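PDB 2Z72: protein-tyrosine-phosphatase from Shewanella sp., which removes phosphate from phosphotyrosine in proteins as a cold-active phosphatase, probably through a two-metal centre of the calcineurin-like type. Local coordinates for residues I115-H120 and G148-M153. Numbering follows the deposited sequence. Where two conformers were deposited one is given.
Sequences IFDRGH and GNHEQM. With ZN (zinc ion), chain C.
F116 and H150 bring the two backbones closest, their CA atoms 5.8 Å apart, where the irregular loop 115-120 passes the first turn of the helix whose N-cap position is taken by G148. The segments carry the end of the GDXXDR motif and the GNHE motif of the calcineurin-like metallophosphoesterase fold, brought together beside the two-zinc centre. The buried E151 carboxylate ties them together. Its chain bends at chi2 (64°), which carries the acid back toward the start of the helix and across to loop 115-120. OE1 accepts a nearly straight bond from F116 N at 3.2 Å, meeting it close to the line of its own C-O bond, and a weak, bent one from I115 N at 2.8 Å. OE2 takes G148 N at 2.7 Å, on its anti side and slightly out of the carboxylate plane, and also D114 N. Both oxygens are thus held by backbone amides, and the acid is fixed in rotation. A glutamine here would probably leave one of these amide clusters facing an NH2 group, costing the two loops part of their shared acceptor. CG of E151 meets the edge of the F116 ring in its plane, 3.8 Å from CD1.

A second link joins H150 to D117. The planes of imidazole and carboxylate stand almost perpendicular, at 86°, and the bond lies within the imidazole plane. H80, a ligand of the other zinc, meets the imidazole edge-to-face, and H150 N bonds to D114 OD2, tying the helix start to a zinc ligand. One residue before H150, N149 OD1 binds a zinc at 2.1 Å with D114, H207, H286 and a water. In the D117 link, ND1 of H150 donates to the anti lone pair of D117 OD1 at 2.6 Å, with an N-H...O angle of 174°.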
ATOM      1  N   ILE A 115       3.368   1.188  -3.087  1.00  8.17           N
ATOM      2  CA  ILE A 115       3.359   0.397  -4.305  1.00  8.02           C
ATOM      3  C   ILE A 115       4.058   1.123  -5.437  1.00  7.81           C
ATOM      4  O   ILE A 115       4.842   0.557  -6.191  1.00  8.77           O
ATOM      5  CB  ILE A 115       1.927   0.039  -4.732  1.00  7.75           C
ATOM      6  CG1 ILE A 115       1.319  -0.980  -3.769  1.00  8.01           C
ATOM      7  CG2 ILE A 115       1.912  -0.444  -6.178  1.00  8.91           C
ATOM      8  CD1 ILE A 115      -0.138  -1.284  -3.988  1.00  8.76           C
ATOM      9  N   PHE A 116       3.743   2.412  -5.593  1.00  8.52           N
ATOM     10  CA  PHE A 116       4.296   3.204  -6.699  1.00  8.31           C
ATOM     11  C   PHE A 116       5.799   3.476  -6.537  1.00  9.25           C
ATOM     12  O   PHE A 116       6.339   3.507  -5.442  1.00  9.33           O
ATOM     13  CB  PHE A 116       3.607   4.534  -6.792  1.00  8.30           C
ATOM     14  CG  PHE A 116       2.205   4.490  -7.344  1.00  7.90           C
ATOM     15  CD1 PHE A 116       1.093   4.409  -6.520  1.00  9.04           C
ATOM     16  CD2 PHE A 116       2.013   4.536  -8.708  1.00  9.48           C
ATOM     17  CE1 PHE A 116      -0.161   4.383  -7.062  1.00 11.33           C
ATOM     18  CE2 PHE A 116       0.762   4.505  -9.229  1.00  8.98           C
ATOM     19  CZ  PHE A 116      -0.331   4.449  -8.428  1.00 10.09           C
ATOM     20  N   ASP A 117       6.392   3.707  -7.700  1.00  9.25           N
ATOM     21  CA  ASP A 117       7.679   4.351  -7.955  1.00  9.62           C
ATOM     22  C   ASP A 117       8.855   3.409  -7.767  1.00  9.48           C
ATOM     23  O   ASP A 117       8.785   2.360  -7.131  1.00  9.70           O
ATOM     24  CB  ASP A 117       7.807   5.621  -7.098  1.00  9.98           C
ATOM     25  CG  ASP A 117       6.905   6.748  -7.534  1.00  9.64           C
ATOM     26  OD1 ASP A 117       6.819   7.754  -6.764  1.00 10.24           O
ATOM     27  OD2 ASP A 117       6.318   6.658  -8.641  1.00 10.40           O
ATOM     28  N   ARG A 118       9.944   3.836  -8.404  1.00  9.95           N
ATOM     29  CA  ARG A 118      11.237   3.184  -8.526  1.00 10.07           C
ATOM     30  C   ARG A 118      11.186   1.989  -9.455  1.00 10.42           C
ATOM     31  O   ARG A 118      11.982   1.884 -10.399  1.00 12.39           O
ATOM     32  CB  ARG A 118      11.881   2.835  -7.174  0.50 11.49           C
ATOM     33  CG  ARG A 118      13.287   2.302  -7.428  0.50  8.92           C
ATOM     34  CD  ARG A 118      13.974   2.019  -6.078  0.50 12.82           C
ATOM     35  NE  ARG A 118      15.207   1.256  -6.322  0.50 18.34           N
ATOM     36  CZ  ARG A 118      16.199   1.126  -5.456  0.50 22.00           C
ATOM     37  NH1 ARG A 118      16.113   1.723  -4.271  0.50 25.64           N
ATOM     38  NH2 ARG A 118      17.268   0.400  -5.805  0.50 28.72           N
ATOM     39  N   GLY A 119      10.298   1.044  -9.223  1.00  9.66           N
ATOM     40  CA  GLY A 119      10.292  -0.206  -9.964  1.00  9.81           C
ATOM     41  C   GLY A 119       9.509  -0.164 -11.255  1.00  8.93           C
ATOM     42  O   GLY A 119       8.846   0.793 -11.595  1.00  9.98           O
ATOM     43  N   HIS A 120       9.648  -1.258 -11.980  1.00  9.39           N
ATOM     44  CA  HIS A 120       9.210  -1.442 -13.341  1.00  8.87           C
ATOM     45  C   HIS A 120       7.955  -2.246 -13.540  1.00  8.26           C
ATOM     46  O   HIS A 120       7.553  -2.452 -14.685  1.00  8.88           O
ATOM     47  CB  HIS A 120      10.357  -2.078 -14.172  1.00 10.38           C
ATOM     48  CG  HIS A 120      10.707  -3.450 -13.740  1.00 10.89           C
ATOM     49  ND1 HIS A 120      11.221  -3.829 -12.517  1.00 13.19           N
ATOM     50  CD2 HIS A 120      10.524  -4.599 -14.417  1.00 13.10           C
ATOM     51  CE1 HIS A 120      11.386  -5.155 -12.446  1.00 15.47           C
ATOM     52  NE2 HIS A 120      10.954  -5.630 -13.598  1.00 15.31           N
ATOM     53  N   GLY A 148       0.771   5.400   1.034  1.00  7.92           N
ATOM     54  CA  GLY A 148       2.082   5.870   1.409  1.00  8.03           C
ATOM     55  C   GLY A 148       2.423   7.171   0.811  1.00  7.46           C
ATOM     56  O   GLY A 148       1.626   7.802   0.070  1.00  8.35           O
ATOM     57  N   ASN A 149       3.648   7.671   1.062  1.00  8.29           N
ATOM     58  CA  ASN A 149       4.013   8.943   0.473  1.00  8.18           C
ATOM     59  C   ASN A 149       4.080   8.872  -1.053  1.00  7.95           C
ATOM     60  O   ASN A 149       3.722   9.890  -1.676  1.00  9.28           O
ATOM     61  CB  ASN A 149       5.319   9.529   1.068  1.00  9.06           C
ATOM     62  CG  ASN A 149       6.538   8.712   0.837  1.00  8.75           C
ATOM     63  OD1 ASN A 149       6.544   7.507   1.075  1.00  9.43           O
ATOM     64  ND2 ASN A 149       7.652   9.311   0.454  1.00 10.70           N
ATOM     65  N   HIS A 150       4.477   7.739  -1.613  1.00  8.31           N
ATOM     66  CA  HIS A 150       4.503   7.709  -3.091  1.00  7.98           C
ATOM     67  C   HIS A 150       3.132   7.635  -3.711  1.00  7.91           C
ATOM     68  O   HIS A 150       2.938   8.186  -4.812  1.00  8.63           O
ATOM     69  CB  HIS A 150       5.410   6.598  -3.578  1.00  8.32           C
ATOM     70  CG  HIS A 150       6.863   6.970  -3.345  1.00  9.39           C
ATOM     71  ND1 HIS A 150       7.653   7.468  -4.354  1.00  9.36           N
ATOM     72  CD2 HIS A 150       7.582   6.945  -2.210  1.00  9.27           C
ATOM     73  CE1 HIS A 150       8.819   7.721  -3.828  1.00 11.03           C
ATOM     74  NE2 HIS A 150       8.854   7.423  -2.541  1.00 10.62           N
ATOM     75  N   GLU A 151       2.123   7.015  -3.102  1.00  8.12           N
ATOM     76  CA  GLU A 151       0.765   7.146  -3.601  1.00  7.97           C
ATOM     77  C   GLU A 151       0.337   8.602  -3.638  1.00  7.67           C
ATOM     78  O   GLU A 151      -0.272   9.066  -4.591  1.00  8.69           O
ATOM     79  CB  GLU A 151      -0.233   6.311  -2.794  1.00  7.79           C
ATOM     80  CG  GLU A 151      -0.192   4.821  -3.018  1.00  7.69           C
ATOM     81  CD  GLU A 151       1.101   4.176  -2.589  1.00  7.75           C
ATOM     82  OE1 GLU A 151       1.649   3.359  -3.325  1.00  8.52           O
ATOM     83  OE2 GLU A 151       1.529   4.506  -1.449  1.00  8.22           O
ATOM     84  N   GLN A 152       0.621   9.329  -2.529  1.00  8.10           N
ATOM     85  CA  GLN A 152       0.237  10.718  -2.462  1.00  8.26           C
ATOM     86  C   GLN A 152       0.965  11.568  -3.516  1.00  8.65           C
ATOM     87  O   GLN A 152       0.370  12.398  -4.214  1.00  9.25           O
ATOM     88  CB  GLN A 152       0.504  11.303  -1.063  1.00  8.27           C
ATOM     89  CG  GLN A 152      -0.328  10.626   0.021  1.00  8.41           C
ATOM     90  CD  GLN A 152       0.083  11.018   1.431  1.00  9.05           C
ATOM     91  OE1 GLN A 152       1.221  11.418   1.666  1.00 10.30           O
ATOM     92  NE2 GLN A 152      -0.868  10.906   2.352  1.00 10.94           N
ATOM     93  N   MET A 153       2.250  11.311  -3.665  1.00  9.56           N
ATOM     94  CA  MET A 153       3.048  12.050  -4.650  1.00 10.18           C
ATOM     95  C   MET A 153       2.516  11.825  -6.061  1.00  9.05           C
ATOM     96  O   MET A 153       2.221  12.760  -6.792  1.00 10.90           O
ATOM     97  CB  MET A 153       4.514  11.648  -4.562  0.53 10.99           C
ATOM     98  CG  MET A 153       5.198  12.515  -3.498  0.53  7.71           C
ATOM     99  SD  MET A 153       6.985  12.383  -3.515  0.53  9.67           S
ATOM    100  CE  MET A 153       7.266  10.771  -2.818  0.53 11.44           C
TER
HETATM  101 ZN    ZN C 402       7.729   5.968   1.777  1.00  9.44          ZN
HETATM  102  O   HOH W   1       9.404   5.161   1.150  1.00 11.73           O